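Local coordinates for protein sugar-binding transcriptional regulator, LacI family (Enterococcus faecalis, PDB 3CS3) that probably acts as a sugar-responsive transcription factor of the LacI family, binding regulatory DNA through a domain absent from this construct, at residues E28-K31 / K32-L36; R142-R146 / F147-Y151; I190-Y193 / K194-E198. All blocks are in the same frame, centred on the assembly; numbering follows the deposited sequence. Where two conformers were deposited one is given.

Contact 1: E28-K31 / K32-L36; sequences EGIK and KGLAL
E28 O accepts the backbone N-H of K32, with O to N at 3.1 Å, the first of four successive i to i+4 bonds between these two turns. The E28 side chain meets H233 of helix 232-247. G29 follows with the same bond, G33 N to G29 O. The two glycines sit one turn apart along the helix, and both are buried. I30 carries the side-chain part of the contact. Its carbonyl takes L34 N at 2.9 Å, and the donor comes in almost in line with C=O (165°). Its CG2 branch, set anti to the backbone N (CG1 has chi1 -64°), touches CD1 of L34 at 3.7 Å. The I30 and L34 side chains lie side by side and point the same way. L34 also brings its CG to 3.3 Å from I30 O, so the carbonyl oxygen is bordered by carbon as well as by its N-H partner. This is the inner face of the helix in the beta-alpha-beta unit of strand 10-15, helix 23-35 and strand 40-45. I30 packs on V13 and M41, and L34 on I11 and M41; L34 also meets A240 and I243 of helix 232-247. K31 comes last; it is exposed, though its side chain also touches M41. Its carbonyl holds A35 N at 2.9 Å, while CB of A35 rests 3.4 Å from the same K31 O.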
ATOM      1  N   GLU A  28      -6.862   1.843  -8.511  1.00 37.26           N
ATOM      2  CA  GLU A  28      -6.903   2.875  -9.553  0.50 41.70           C
ATOM      3  C   GLU A  28      -7.760   2.434 -10.730  1.00 38.63           C
ATOM      4  O   GLU A  28      -8.446   3.236 -11.356  1.00 48.05           O
ATOM      5  CB  GLU A  28      -5.491   3.189 -10.061  0.50 40.91           C
ATOM      6  CG  GLU A  28      -4.746   4.277  -9.294  0.50 48.72           C
ATOM      7  CD  GLU A  28      -3.400   4.631  -9.924  0.50 51.18           C
ATOM      8  OE1 GLU A  28      -3.242   4.462 -11.157  0.50 54.21           O
ATOM      9  OE2 GLU A  28      -2.500   5.087  -9.182  0.50 52.91           O
ATOM     10  N   GLY A  29      -7.683   1.141 -11.037  1.00 39.16           N
ATOM     11  CA  GLY A  29      -8.478   0.542 -12.096  1.00 28.80           C
ATOM     12  C   GLY A  29      -9.946   0.453 -11.730  1.00 32.54           C
ATOM     13  O   GLY A  29     -10.814   0.696 -12.578  1.00 36.31           O
ATOM     14  N   ILE A  30     -10.222   0.091 -10.473  1.00 31.43           N
ATOM     15  CA  ILE A  30     -11.586   0.101  -9.931  1.00 34.19           C
ATOM     16  C   ILE A  30     -12.170   1.520 -10.008  1.00 38.35           C
ATOM     17  O   ILE A  30     -13.246   1.716 -10.589  1.00 35.30           O
ATOM     18  CB  ILE A  30     -11.656  -0.466  -8.479  1.00 38.68           C
ATOM     19  CG1 ILE A  30     -11.266  -1.950  -8.447  1.00 31.73           C
ATOM     20  CG2 ILE A  30     -13.055  -0.335  -7.916  1.00 31.36           C
ATOM     21  CD1 ILE A  30     -11.246  -2.580  -7.049  1.00 26.32           C
ATOM     22  N   LYS A  31     -11.430   2.492  -9.466  1.00 37.28           N
ATOM     23  CA  LYS A  31     -11.803   3.914  -9.499  1.00 46.08           C
ATOM     24  C   LYS A  31     -12.172   4.434 -10.885  1.00 42.62           C
ATOM     25  O   LYS A  31     -13.218   5.063 -11.045  1.00 43.66           O
ATOM     26  CB  LYS A  31     -10.674   4.779  -8.941  1.00 45.13           C
ATOM     27  CG  LYS A  31     -10.906   5.305  -7.540  1.00 59.93           C
ATOM     28  CD  LYS A  31      -9.689   6.078  -7.013  1.00 62.06           C
ATOM     29  CE  LYS A  31      -9.269   7.236  -7.934  1.00 74.13           C
ATOM     30  NZ  LYS A  31     -10.181   8.414  -7.868  1.00 75.29           N
ATOM     31  N   LYS A  32     -11.311   4.157 -11.866  1.00 41.46           N
ATOM     32  CA  LYS A  32     -11.497   4.634 -13.235  0.50 43.78           C
ATOM     33  C   LYS A  32     -12.711   3.985 -13.892  1.00 44.76           C
ATOM     34  O   LYS A  32     -13.451   4.648 -14.626  1.00 49.30           O
ATOM     35  CB  LYS A  32     -10.233   4.395 -14.074  0.50 47.55           C
ATOM     36  CG  LYS A  32     -10.061   5.348 -15.267  0.50 53.10           C
ATOM     37  CD  LYS A  32     -10.620   4.775 -16.573  0.50 60.99           C
ATOM     38  CE  LYS A  32     -10.499   5.764 -17.733  0.50 59.39           C
ATOM     39  NZ  LYS A  32     -11.490   6.878 -17.656  0.50 59.34           N
ATOM     40  N   GLY A  33     -12.920   2.700 -13.621  1.00 37.47           N
ATOM     41  CA  GLY A  33     -14.050   1.969 -14.172  1.00 33.84           C
ATOM     42  C   GLY A  33     -15.372   2.414 -13.578  1.00 39.81           C
ATOM     43  O   GLY A  33     -16.385   2.481 -14.276  1.00 45.63           O
ATOM     44  N   LEU A  34     -15.354   2.727 -12.285  1.00 38.44           N
ATOM     45  CA  LEU A  34     -16.548   3.177 -11.577  1.00 39.97           C
ATOM     46  C   LEU A  34     -16.929   4.623 -11.903  1.00 41.60           C
ATOM     47  O   LEU A  34     -18.118   4.939 -11.974  1.00 42.75           O
ATOM     48  CB  LEU A  34     -16.384   2.999 -10.065  1.00 35.29           C
ATOM     49  CG  LEU A  34     -16.365   1.572  -9.502  1.00 29.90           C
ATOM     50  CD1 LEU A  34     -16.203   1.619  -7.994  1.00 26.62           C
ATOM     51  CD2 LEU A  34     -17.627   0.819  -9.879  1.00 30.97           C
ATOM     52  N   ALA A  35     -15.928   5.484 -12.107  1.00 36.99           N
ATOM     53  CA  ALA A  35     -16.152   6.904 -12.406  1.00 42.90           C
ATOM     54  C   ALA A  35     -16.918   7.129 -13.708  1.00 44.82           C
ATOM     55  O   ALA A  35     -17.692   8.082 -13.811  1.00 48.25           O
ATOM     56  CB  ALA A  35     -14.839   7.673 -12.428  1.00 39.06           C
ATOM     57  N   LEU A  36     -16.710   6.242 -14.681  1.00 48.07           N
ATOM     58  CA  LEU A  36     -17.422   6.283 -15.969  1.00 51.98           C
ATOM     59  C   LEU A  36     -18.932   6.126 -15.809  1.00 53.06           C
ATOM     60  O   LEU A  36     -19.704   6.629 -16.625  1.00 56.75           O
ATOM     61  CB  LEU A  36     -16.895   5.201 -16.917  1.00 48.73           C
ATOM     62  CG  LEU A  36     -15.446   5.302 -17.401  1.00 60.14           C
ATOM     63  CD1 LEU A  36     -15.023   4.008 -18.081  1.00 60.48           C
ATOM     64  CD2 LEU A  36     -15.251   6.496 -18.331  1.00 71.76           C
TER

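Contact 2: R142-R146 / F147-Y151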
ATOM      1  N   ARG A 142       1.172 -31.000  -9.056  1.00 41.33           N
ATOM      2  CA  ARG A 142       0.894 -31.862 -10.214  1.00 42.38           C
ATOM      3  C   ARG A 142       2.042 -31.884 -11.230  1.00 48.62           C
ATOM      4  O   ARG A 142       2.460 -32.958 -11.676  1.00 50.67           O
ATOM      5  CB  ARG A 142      -0.414 -31.447 -10.900  1.00 39.31           C
ATOM      6  CG  ARG A 142      -0.714 -32.160 -12.221  1.00 46.61           C
ATOM      7  CD  ARG A 142      -1.945 -31.585 -12.921  1.00 51.67           C
ATOM      8  NE  ARG A 142      -1.680 -30.314 -13.599  1.00 65.33           N
ATOM      9  CZ  ARG A 142      -2.611 -29.556 -14.184  1.00 66.22           C
ATOM     10  NH1 ARG A 142      -2.263 -28.420 -14.774  1.00 57.34           N
ATOM     11  NH2 ARG A 142      -3.888 -29.922 -14.180  1.00 59.48           N
ATOM     12  N   GLU A 143       2.557 -30.706 -11.580  1.00 49.46           N
ATOM     13  CA  GLU A 143       3.641 -30.611 -12.560  1.00 49.66           C
ATOM     14  C   GLU A 143       4.988 -31.076 -12.012  1.00 49.61           C
ATOM     15  O   GLU A 143       5.800 -31.619 -12.758  1.00 51.49           O
ATOM     16  CB  GLU A 143       3.759 -29.195 -13.121  1.00 51.32           C
ATOM     17  CG  GLU A 143       2.572 -28.733 -13.963  1.00 61.36           C
ATOM     18  CD  GLU A 143       2.430 -29.488 -15.277  1.00 69.53           C
ATOM     19  OE1 GLU A 143       3.458 -29.762 -15.935  1.00 74.41           O
ATOM     20  OE2 GLU A 143       1.281 -29.794 -15.655  1.00 66.77           O
ATOM     21  N   LEU A 144       5.224 -30.859 -10.720  1.00 48.69           N
ATOM     22  CA  LEU A 144       6.464 -31.310 -10.090  1.00 48.77           C
ATOM     23  C   LEU A 144       6.509 -32.835  -9.994  1.00 46.58           C
ATOM     24  O   LEU A 144       7.549 -33.442 -10.245  1.00 46.02           O
ATOM     25  CB  LEU A 144       6.669 -30.656  -8.717  1.00 41.91           C
ATOM     26  CG  LEU A 144       7.040 -29.165  -8.734  1.00 39.52           C
ATOM     27  CD1 LEU A 144       7.045 -28.595  -7.334  1.00 33.24           C
ATOM     28  CD2 LEU A 144       8.361 -28.870  -9.444  1.00 32.91           C
ATOM     29  N   THR A 145       5.369 -33.429  -9.647  1.00 45.25           N
ATOM     30  CA  THR A 145       5.176 -34.879  -9.657  1.00 46.70           C
ATOM     31  C   THR A 145       5.405 -35.446 -11.064  1.00 48.90           C
ATOM     32  O   THR A 145       6.183 -36.387 -11.240  1.00 47.89           O
ATOM     33  CB  THR A 145       3.757 -35.238  -9.149  1.00 47.60           C
ATOM     34  OG1 THR A 145       3.574 -34.691  -7.837  1.00 43.15           O
ATOM     35  CG2 THR A 145       3.530 -36.751  -9.106  1.00 49.40           C
ATOM     36  N   ARG A 146       4.749 -34.835 -12.052  1.00 45.82           N
ATOM     37  CA  ARG A 146       4.854 -35.210 -13.465  1.00 43.49           C
ATOM     38  C   ARG A 146       6.298 -35.302 -13.949  1.00 40.54           C
ATOM     39  O   ARG A 146       6.648 -36.217 -14.698  1.00 43.14           O
ATOM     40  CB  ARG A 146       4.063 -34.216 -14.329  1.00 42.07           C
ATOM     41  CG  ARG A 146       4.044 -34.508 -15.833  1.00 52.09           C
ATOM     42  CD  ARG A 146       2.966 -33.691 -16.534  1.00 51.01           C
ATOM     43  NE  ARG A 146       1.648 -34.310 -16.400  1.00 49.91           N
ATOM     44  CZ  ARG A 146       0.513 -33.644 -16.195  1.00 43.67           C
ATOM     45  NH1 ARG A 146       0.515 -32.324 -16.078  1.00 43.03           N
ATOM     46  NH2 ARG A 146      -0.629 -34.306 -16.092  1.00 41.28           N
ATOM     47  N   PHE A 147       7.136 -34.369 -13.503  1.00 41.53           N
ATOM     48  CA  PHE A 147       8.530 -34.324 -13.937  1.00 40.86           C
ATOM     49  C   PHE A 147       9.517 -34.908 -12.918  1.00 39.21           C
ATOM     50  O   PHE A 147      10.729 -34.805 -13.093  1.00 36.64           O
ATOM     51  CB  PHE A 147       8.913 -32.903 -14.376  1.00 41.67           C
ATOM     52  CG  PHE A 147       8.258 -32.484 -15.657  1.00 40.97           C
ATOM     53  CD1 PHE A 147       8.815 -32.836 -16.882  1.00 47.53           C
ATOM     54  CD2 PHE A 147       7.066 -31.765 -15.642  1.00 42.69           C
ATOM     55  CE1 PHE A 147       8.202 -32.468 -18.077  1.00 44.00           C
ATOM     56  CE2 PHE A 147       6.441 -31.391 -16.826  1.00 43.53           C
ATOM     57  CZ  PHE A 147       7.013 -31.743 -18.050  1.00 46.97           C
ATOM     58  N   GLY A 148       8.987 -35.536 -11.872  1.00 38.72           N
ATOM     59  CA  GLY A 148       9.802 -36.269 -10.907  1.00 39.28           C
ATOM     60  C   GLY A 148      10.607 -35.399  -9.964  1.00 41.47           C
ATOM     61  O   GLY A 148      11.633 -35.836  -9.438  1.00 45.01           O
ATOM     62  N   ILE A 149      10.139 -34.170  -9.748  1.00 38.77           N
ATOM     63  CA  ILE A 149      10.813 -33.216  -8.867  1.00 34.80           C
ATOM     64  C   ILE A 149      10.141 -33.207  -7.499  1.00 35.38           C
ATOM     65  O   ILE A 149       8.932 -32.987  -7.405  1.00 35.40           O
ATOM     66  CB  ILE A 149      10.854 -31.782  -9.468  1.00 33.41           C
ATOM     67  CG1 ILE A 149      11.578 -31.787 -10.814  1.00 34.28           C
ATOM     68  CG2 ILE A 149      11.540 -30.801  -8.511  1.00 27.64           C
ATOM     69  CD1 ILE A 149      11.303 -30.560 -11.673  1.00 36.86           C
ATOM     70  N   PRO A 150      10.923 -33.493  -6.437  1.00 38.79           N
ATOM     71  CA  PRO A 150      10.473 -33.395  -5.053  1.00 38.14           C
ATOM     72  C   PRO A 150      10.101 -31.971  -4.658  1.00 43.60           C
ATOM     73  O   PRO A 150      10.603 -31.004  -5.246  1.00 41.94           O
ATOM     74  CB  PRO A 150      11.699 -33.834  -4.235  1.00 34.67           C
ATOM     75  CG  PRO A 150      12.610 -34.457  -5.160  1.00 25.46           C
ATOM     76  CD  PRO A 150      12.307 -33.983  -6.537  1.00 33.94           C
ATOM     77  N   TYR A 151       9.240 -31.858  -3.653  1.00 37.89           N
ATOM     78  CA  TYR A 151       8.831 -30.567  -3.143  1.00 37.82           C
ATOM     79  C   TYR A 151       8.537 -30.589  -1.647  1.00 42.21           C
ATOM     80  O   TYR A 151       8.214 -31.632  -1.079  1.00 44.26           O
ATOM     81  CB  TYR A 151       7.627 -30.008  -3.931  1.00 33.20           C
ATOM     82  CG  TYR A 151       6.327 -30.798  -3.829  1.00 34.04           C
ATOM     83  CD1 TYR A 151       5.894 -31.603  -4.882  1.00 32.29           C
ATOM     84  CD2 TYR A 151       5.518 -30.714  -2.692  1.00 32.28           C
ATOM     85  CE1 TYR A 151       4.696 -32.313  -4.801  1.00 35.42           C
ATOM     86  CE2 TYR A 151       4.333 -31.429  -2.596  1.00 40.75           C
ATOM     87  CZ  TYR A 151       3.928 -32.228  -3.649  1.00 33.93           C
ATOM     88  OH  TYR A 151       2.741 -32.919  -3.549  1.00 37.29           O
TER
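L144 and I149 meet where helix 131-146 ends, and backbone bonds fix the turn. I149 N reaches back to L144 O at 2.7 Å, and G148 N binds T145 O at 3.0 Å. The two bonds make a Schellman motif, with G148 at positive phi (74°) as its C-prime residue. The G148 donor stands above the T145 carbonyl plane. F147 N still bonds E143 O at 3.1 Å in the helical pattern. R142, E143 and R146 form a salt-bridge network. R146 NH1 and E143 OE2 pair at 2.7 Å, though the hydrogen bond in this salt bridge is poorly angled and weak. R142 NE adds a long link to the same E143 OE2, at 3.6 Å. The E143 carboxylate also lies beside the F147 ring, their planes 45° apart. That ring turns its edge to E143 O, with CD2 at 3.2 Å. The apolar contacts centre on L144, whose two methyls divide the work. CD2 packs on CB of I149 at 3.8 Å, and CD1 on CB of Y151 at 3.7 Å. The chi1 of 65° in Y151 lays its ring beside the last helical turn, with an edge near T145 OG1 and L144 CB close by. T145 OG1 is bonded to T141 O. On the side toward the sheet, L144 and I149 pack on V121 of strand 121-125, and Y151 on L123. Helix 102-115 covers E143 and L144 with I110, and F147 and I149 with V114.

Contact 3: I190-Y193 / K194-E198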
ATOM      1  N   ILE A 190       9.903 -10.969  -1.069  1.00 41.57           N
ATOM      2  CA  ILE A 190      10.647  -9.828  -0.508  1.00 42.74           C
ATOM      3  C   ILE A 190      11.079 -10.118   0.932  1.00 42.31           C
ATOM      4  O   ILE A 190      12.195  -9.779   1.330  1.00 48.71           O
ATOM      5  CB  ILE A 190       9.856  -8.485  -0.618  1.00 44.23           C
ATOM      6  CG1 ILE A 190       9.678  -8.063  -2.087  1.00 39.91           C
ATOM      7  CG2 ILE A 190      10.523  -7.352   0.193  1.00 41.97           C
ATOM      8  CD1 ILE A 190      10.973  -7.886  -2.886  1.00 42.72           C
ATOM      9  N   GLY A 191      10.201 -10.772   1.691  1.00 47.19           N
ATOM     10  CA  GLY A 191      10.537 -11.308   3.014  1.00 49.67           C
ATOM     11  C   GLY A 191      11.724 -12.258   3.002  1.00 50.61           C
ATOM     12  O   GLY A 191      12.540 -12.239   3.920  1.00 54.01           O
ATOM     13  N   VAL A 192      11.819 -13.078   1.955  1.00 51.21           N
ATOM     14  CA  VAL A 192      12.962 -13.974   1.769  1.00 54.98           C
ATOM     15  C   VAL A 192      14.239 -13.168   1.504  1.00 54.38           C
ATOM     16  O   VAL A 192      15.272 -13.450   2.112  1.00 53.66           O
ATOM     17  CB  VAL A 192      12.702 -15.052   0.664  1.00 54.84           C
ATOM     18  CG1 VAL A 192      13.943 -15.902   0.400  1.00 48.13           C
ATOM     19  CG2 VAL A 192      11.536 -15.949   1.059  1.00 49.20           C
ATOM     20  N   TYR A 193      14.151 -12.161   0.625  1.00 51.75           N
ATOM     21  CA  TYR A 193      15.250 -11.210   0.380  1.00 49.21           C
ATOM     22  C   TYR A 193      15.776 -10.582   1.674  1.00 52.97           C
ATOM     23  O   TYR A 193      16.989 -10.502   1.875  1.00 57.57           O
ATOM     24  CB  TYR A 193      14.808 -10.084  -0.552  1.00 42.98           C
ATOM     25  CG  TYR A 193      14.950 -10.351  -2.026  1.00 45.20           C
ATOM     26  CD1 TYR A 193      14.093 -11.230  -2.686  1.00 44.16           C
ATOM     27  CD2 TYR A 193      15.920  -9.696  -2.773  1.00 36.81           C
ATOM     28  CE1 TYR A 193      14.213 -11.464  -4.051  1.00 34.48           C
ATOM     29  CE2 TYR A 193      16.050  -9.920  -4.139  1.00 45.55           C
ATOM     30  CZ  TYR A 193      15.191 -10.806  -4.769  1.00 39.32           C
ATOM     31  OH  TYR A 193      15.310 -11.032  -6.118  1.00 46.11           O
ATOM     32  N   LYS A 194      14.854 -10.148   2.535  1.00 52.67           N
ATOM     33  CA  LYS A 194      15.189  -9.542   3.829  1.00 61.81           C
ATOM     34  C   LYS A 194      16.104 -10.412   4.688  1.00 65.32           C
ATOM     35  O   LYS A 194      17.143  -9.941   5.153  1.00 69.13           O
ATOM     36  CB  LYS A 194      13.924  -9.181   4.615  1.00 57.93           C
ATOM     37  CG  LYS A 194      13.628  -7.692   4.709  1.00 62.48           C
ATOM     38  CD  LYS A 194      12.891  -7.143   3.489  1.00 57.24           C
ATOM     39  CE  LYS A 194      12.635  -5.646   3.656  1.00 59.81           C
ATOM     40  NZ  LYS A 194      11.469  -5.156   2.874  1.00 57.38           N
ATOM     41  N   TYR A 195      15.722 -11.675   4.877  1.00 66.41           N
ATOM     42  CA  TYR A 195      16.504 -12.603   5.694  1.00 67.20           C
ATOM     43  C   TYR A 195      17.840 -12.990   5.062  1.00 66.70           C
ATOM     44  O   TYR A 195      18.838 -13.136   5.768  1.00 72.05           O
ATOM     45  CB  TYR A 195      15.694 -13.861   6.041  1.00 69.71           C
ATOM     46  CG  TYR A 195      16.414 -14.785   7.002  1.00 69.54           C
ATOM     47  CD1 TYR A 195      17.106 -15.904   6.539  1.00 71.18           C
ATOM     48  CD2 TYR A 195      16.424 -14.525   8.370  1.00 68.70           C
ATOM     49  CE1 TYR A 195      17.781 -16.742   7.415  1.00 78.92           C
ATOM     50  CE2 TYR A 195      17.096 -15.357   9.252  1.00 73.69           C
ATOM     51  CZ  TYR A 195      17.770 -16.463   8.769  1.00 74.37           C
ATOM     52  OH  TYR A 195      18.434 -17.294   9.640  1.00 81.26           O
ATOM     53  N   VAL A 196      17.854 -13.151   3.739  1.00 63.45           N
ATOM     54  CA  VAL A 196      19.069 -13.529   3.006  1.00 65.90           C
ATOM     55  C   VAL A 196      20.115 -12.399   3.033  1.00 71.01           C
ATOM     56  O   VAL A 196      21.324 -12.656   3.009  1.00 75.10           O
ATOM     57  CB  VAL A 196      18.730 -14.027   1.568  1.00 60.12           C
ATOM     58  CG1 VAL A 196      19.970 -14.173   0.696  1.00 60.22           C
ATOM     59  CG2 VAL A 196      18.003 -15.361   1.642  1.00 53.64           C
ATOM     60  N   ALA A 197      19.636 -11.160   3.140  1.00 76.81           N
ATOM     61  CA  ALA A 197      20.493  -9.990   3.336  1.00 80.36           C
ATOM     62  C   ALA A 197      21.213 -10.012   4.693  1.00 83.00           C
ATOM     63  O   ALA A 197      22.240  -9.357   4.863  1.00 88.64           O
ATOM     64  CB  ALA A 197      19.687  -8.705   3.178  1.00 78.23           C
ATOM     65  N   GLU A 198      20.673 -10.773   5.644  1.00 80.51           N
ATOM     66  CA  GLU A 198      21.301 -10.962   6.951  1.00 82.83           C
ATOM     67  C   GLU A 198      22.151 -12.241   7.019  1.00 83.47           C
ATOM     68  O   GLU A 198      22.573 -12.654   8.103  1.00 84.43           O
ATOM     69  CB  GLU A 198      20.238 -10.987   8.054  1.00 81.55           C
ATOM     70  CG  GLU A 198      19.440  -9.695   8.203  1.00 83.43           C
ATOM     71  CD  GLU A 198      18.250  -9.839   9.145  1.00 88.19           C
ATOM     72  OE1 GLU A 198      17.345  -8.976   9.101  1.00 88.51           O
ATOM     73  OE2 GLU A 198      18.214 -10.815   9.929  1.00 92.69           O
TER
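Y195 meets V192 through CB, not through its ring, with CB lying 4.0 Å from V192 O. The rings of Y195 and Y193 serve other parts of the fold. The Y195 ring makes an edge-to-face pair with Y164, and the Y195 side chain also touches A167 and K168, all on helix 160-170. The buried Y193 side chain packs among M203, I209, V221, L225 and S266, and its OH is hydrogen-bonded to P223 O. Between the segments, ordinary helical bonds set the spacing. K194 N binds I190 O at 2.9 Å. V196 N binds V192 O, and A197 N binds Y193 O, in the same i to i+4 pattern. The bond from Y195 N to G191 O is weak, at 3.4 Å. This is the helix of the beta-alpha-beta unit formed by strand 179-183, helix 186-196 and strand 207-210. V192 and V196 face that last strand, both touching I207, while their own closest methyls, V192 CG1 and V196 CG2, stay 4.3 Å apart. K194 carries most of the remaining side-chain contact. A bend at its second torsion (chi2 83°) folds the chain back along the helix toward I190. CD then lies 3.5 Å from I190 O, and NZ comes 3.6 Å from CG2 of I190. That methyl contact is not polar. The charge of K194 NZ is met by E160 OE2 of the same chain and by E216 OE2 of the second subunit. With two carboxylates as partners, the K194 amine would be expected to remain charged, and it ties this helix both to helix 160-170 and to the partner chain.

Overall arrangement
Contacts 1 and 3 lie along helices, and contact 2 spans a helix end and the loop after it. They follow one another along the chain without touching. Contact 1 belongs to the subdomain built on the mixed sheet. Contacts 2 and 3 belong to the one built on the parallel sheet of four strands. This two-lobed form is that of the periplasmic binding protein-like fold of LacI regulators, in which the effector typically binds between the lobes. Contacts 1 and 2 lie on opposite sides of the chain's centre, with their own centres 42 Å apart. Contact 3 is 35 Å from contact 1 and 27 Å from contact 2, centre to centre. Contact 3 also reaches the second subunit through a salt bridge.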